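Amine oxidase (Emericella nidulans, PDB 3PGB) probably oxidises primary amines to aldehydes with a copper ion and a topaquinone cofactor made from one of its own tyrosines. Local coordinates at residues Tyr145-Pro153 and Trp162-Thr170. Numbering follows the deposited sequence.
Sequences YFADILVGP and WEPLEFPYT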
loop_
_atom_site.group_PDB
_atom_site.type_symbol
_atom_site.label_atom_id
_atom_site.label_comp_id
_atom_site.label_asym_id
_atom_site.label_seq_id
_atom_site.Cartn_x
_atom_site.Cartn_y
_atom_site.Cartn_z
ATOM N N TYR A 145 -12.916 36.563 21.980
ATOM C CA TYR A 145 -12.460 36.299 20.617
ATOM C C TYR A 145 -10.966 35.999 20.522
ATOM O O TYR A 145 -10.182 36.399 21.383
ATOM C CB TYR A 145 -12.810 37.478 19.703
ATOM C CG TYR A 145 -12.175 38.789 20.095
ATOM C CD1 TYR A 145 -11.043 39.264 19.438
ATOM C CD2 TYR A 145 -12.712 39.563 21.117
ATOM C CE1 TYR A 145 -10.462 40.482 19.796
ATOM C CE2 TYR A 145 -12.138 40.771 21.488
ATOM C CZ TYR A 145 -11.018 41.226 20.829
ATOM O OH TYR A 145 -10.464 42.424 21.199
ATOM N N PHE A 146 -10.596 35.275 19.467
ATOM C CA PHE A 146 -9.198 35.002 19.149
ATOM C C PHE A 146 -8.750 36.046 18.146
ATOM O O PHE A 146 -9.533 36.465 17.310
ATOM C CB PHE A 146 -9.029 33.596 18.569
ATOM C CG PHE A 146 -9.239 32.495 19.576
ATOM C CD1 PHE A 146 -8.323 32.293 20.596
ATOM C CD2 PHE A 146 -10.341 31.662 19.497
ATOM C CE1 PHE A 146 -8.507 31.287 21.526
ATOM C CE2 PHE A 146 -10.532 30.651 20.424
ATOM C CZ PHE A 146 -9.615 30.463 21.442
ATOM N N ALA A 147 -7.497 36.474 18.237
ATOM C CA ALA A 147 -6.993 37.540 17.379
ATOM C C ALA A 147 -5.641 37.183 16.756
ATOM O O ALA A 147 -4.636 37.094 17.461
ATOM C CB ALA A 147 -6.885 38.840 18.173
ATOM N N ASP A 148 -5.633 36.983 15.438
ATOM C CA ASP A 148 -4.397 36.816 14.679
ATOM C C ASP A 148 -3.786 38.187 14.363
ATOM O O ASP A 148 -4.433 39.030 13.732
ATOM C CB ASP A 148 -4.663 36.065 13.365
ATOM C CG ASP A 148 -5.007 34.601 13.578
ATOM O OD1 ASP A 148 -6.118 34.184 13.182
ATOM O OD2 ASP A 148 -4.166 33.855 14.122
ATOM N N ILE A 149 -2.540 38.401 14.789
ATOM C CA ILE A 149 -1.820 39.659 14.516
ATOM C C ILE A 149 -0.399 39.382 13.990
ATOM O O ILE A 149 0.091 38.259 14.091
ATOM C CB ILE A 149 -1.762 40.573 15.779
ATOM C CG1 ILE A 149 -0.979 39.906 16.910
ATOM C CG2 ILE A 149 -3.160 40.887 16.271
ATOM C CD1 ILE A 149 -0.842 40.761 18.153
ATOM N N LEU A 150 0.241 40.403 13.419
ATOM C CA LEU A 150 1.643 40.319 12.985
ATOM C C LEU A 150 2.508 41.228 13.843
ATOM O O LEU A 150 2.200 42.412 13.988
ATOM C CB LEU A 150 1.806 40.757 11.529
ATOM C CG LEU A 150 1.756 39.725 10.404
ATOM C CD1 LEU A 150 2.320 40.353 9.124
ATOM C CD2 LEU A 150 2.515 38.452 10.748
ATOM N N VAL A 151 3.595 40.684 14.389
ATOM C CA VAL A 151 4.549 41.477 15.159
ATOM C C VAL A 151 5.893 41.513 14.436
ATOM O O VAL A 151 6.529 40.474 14.226
ATOM C CB VAL A 151 4.735 40.922 16.575
ATOM C CG1 VAL A 151 5.818 41.702 17.315
ATOM C CG2 VAL A 151 3.411 40.971 17.339
ATOM N N GLY A 152 6.316 42.712 14.046
ATOM C CA GLY A 152 7.571 42.877 13.330
ATOM C C GLY A 152 7.854 44.320 12.959
ATOM O O GLY A 152 7.044 45.198 13.245
ATOM N N PRO A 153 9.009 44.576 12.312
ATOM C CA PRO A 153 10.012 43.576 11.927
ATOM C C PRO A 153 10.817 43.064 13.110
ATOM O O PRO A 153 10.893 43.728 14.151
ATOM C CB PRO A 153 10.939 44.345 10.970
ATOM C CG PRO A 153 10.269 45.661 10.706
ATOM C CD PRO A 153 9.432 45.929 11.913
ATOM N N TRP A 162 2.815 46.145 15.809
ATOM C CA TRP A 162 1.841 45.070 15.598
ATOM C C TRP A 162 0.673 45.566 14.765
ATOM O O TRP A 162 0.426 46.763 14.688
ATOM C CB TRP A 162 1.349 44.471 16.918
ATOM C CG TRP A 162 0.313 45.258 17.674
ATOM C CD1 TRP A 162 0.541 46.151 18.677
ATOM C CD2 TRP A 162 -1.111 45.171 17.531
ATOM N NE1 TRP A 162 -0.649 46.648 19.151
ATOM C CE2 TRP A 162 -1.679 46.058 18.469
ATOM C CE3 TRP A 162 -1.961 44.438 16.697
ATOM C CZ2 TRP A 162 -3.061 46.238 18.591
ATOM C CZ3 TRP A 162 -3.332 44.617 16.815
ATOM C CH2 TRP A 162 -3.868 45.510 17.757
ATOM N N GLU A 163 -0.018 44.635 14.116
ATOM C CA GLU A 163 -1.231 44.957 13.365
ATOM C C GLU A 163 -2.085 43.709 13.174
ATOM O O GLU A 163 -1.581 42.590 13.274
ATOM C CB GLU A 163 -0.897 45.586 12.002
ATOM C CG GLU A 163 -0.089 44.697 11.059
ATOM C CD GLU A 163 0.309 45.397 9.755
ATOM O OE1 GLU A 163 0.354 44.715 8.699
ATOM O OE2 GLU A 163 0.578 46.625 9.780
ATOM N N PRO A 164 -3.385 43.896 12.905
ATOM C CA PRO A 164 -4.235 42.769 12.531
ATOM C C PRO A 164 -3.697 42.031 11.304
ATOM O O PRO A 164 -3.092 42.650 10.429
ATOM C CB PRO A 164 -5.575 43.437 12.207
ATOM C CG PRO A 164 -5.567 44.700 12.996
ATOM C CD PRO A 164 -4.147 45.159 12.977
ATOM N N LEU A 165 -3.910 40.717 11.264
ATOM C CA LEU A 165 -3.502 39.879 10.139
ATOM C C LEU A 165 -4.746 39.284 9.498
ATOM O O LEU A 165 -5.402 38.442 10.103
ATOM C CB LEU A 165 -2.580 38.750 10.629
ATOM C CG LEU A 165 -2.087 37.735 9.586
ATOM C CD1 LEU A 165 -1.283 38.429 8.511
ATOM C CD2 LEU A 165 -1.269 36.624 10.225
ATOM N N GLU A 166 -5.093 39.730 8.293
ATOM C CA GLU A 166 -6.187 39.102 7.552
ATOM C C GLU A 166 -5.811 38.697 6.124
ATOM O O GLU A 166 -6.671 38.259 5.365
ATOM C CB GLU A 166 -7.436 39.993 7.557
ATOM C CG GLU A 166 -7.374 41.226 6.665
ATOM C CD GLU A 166 -8.739 41.891 6.478
ATOM O OE1 GLU A 166 -8.909 42.598 5.452
ATOM O OE2 GLU A 166 -9.632 41.712 7.349
ATOM N N PHE A 167 -4.535 38.818 5.769
ATOM C CA PHE A 167 -4.071 38.495 4.421
ATOM C C PHE A 167 -4.259 37.011 4.090
ATOM O O PHE A 167 -4.846 36.685 3.060
ATOM C CB PHE A 167 -2.602 38.926 4.249
ATOM C CG PHE A 167 -2.078 38.803 2.841
ATOM C CD1 PHE A 167 -1.110 37.853 2.522
ATOM C CD2 PHE A 167 -2.539 39.646 1.835
ATOM C CE1 PHE A 167 -0.608 37.745 1.219
ATOM C CE2 PHE A 167 -2.046 39.542 0.525
ATOM C CZ PHE A 167 -1.076 38.588 0.221
ATOM N N PRO A 168 -3.793 36.106 4.973
ATOM C CA PRO A 168 -3.835 34.673 4.658
ATOM C C PRO A 168 -5.137 33.948 5.048
ATOM O O PRO A 168 -5.160 32.718 5.091
ATOM C CB PRO A 168 -2.658 34.123 5.467
ATOM C CG PRO A 168 -2.613 34.988 6.675
ATOM C CD PRO A 168 -3.183 36.340 6.295
ATOM N N TYR A 169 -6.204 34.693 5.324
ATOM C CA TYR A 169 -7.498 34.097 5.633
ATOM C C TYR A 169 -8.548 34.585 4.639
ATOM O O TYR A 169 -8.442 35.695 4.115
ATOM C CB TYR A 169 -7.907 34.429 7.071
ATOM C CG TYR A 169 -6.781 34.307 8.079
ATOM C CD1 TYR A 169 -5.991 33.163 8.145
ATOM C CD2 TYR A 169 -6.504 35.339 8.963
ATOM C CE1 TYR A 169 -4.949 33.061 9.071
ATOM C CE2 TYR A 169 -5.474 35.244 9.885
ATOM C CZ TYR A 169 -4.706 34.106 9.943
ATOM O OH TYR A 169 -3.689 34.036 10.871
ATOM N N THR A 170 -9.552 33.748 4.378
ATOM C CA THR A 170 -10.611 34.073 3.412
ATOM C C THR A 170 -11.679 34.959 4.060
ATOM O O THR A 170 -12.222 35.862 3.421
ATOM C CB THR A 170 -11.250 32.794 2.798
ATOM O OG1 THR A 170 -12.053 32.115 3.768
ATOM C CG2 THR A 170 -10.178 31.847 2.297
#
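I149 lays its CG2 methyl obliquely against the six-membered part of the W162 indole, with CG2 3.8 Å from CE3. CG of W162 sits over its own backbone, flanked by N and C (chi1 78°). This turns the indole forward along its own strand, toward P164, and its six-membered ring reaches I149 on the partner strand. V151, on the same face of the sheet as W162, adds its CG2 to the W162 CB at 4.1 Å. W82 of helix 73-84 packs on both V151 and W162, and W162 NE1 is hydrogen-bonded to E88.

On the face of L150 and E163, L150 CG meets L165 CD1 at 3.8 Å. With chi1 at 178°, the L165 side chain extends away from its own backbone N and presents CD1 to L150.

The two strands form an antiparallel beta hairpin. Strands 131-138 and 176-178 also pair with 145-152 in this sheet, probably in the N2 domain of a copper amine oxidase. L150 and E163 are the hydrogen-bonded pair: L150 N to E163 O is 2.9 Å, and E163 N to L150 O is 3.1 Å. L165 N continues the ladder to D148 O at 3.0 Å.

Beyond L165, a type I turn from E166 to Y169 brings the Y169 ring to D148. Ring and carboxylate planes are 41° apart. Y169 OH comes within 3.3 Å of D148 OD2, but at a poor angle, and this is not a hydrogen bond. The carboxylate is held instead by H133 at OD2 and H660 at OD1, and H660 also meets the Y169 ring edge-to-face.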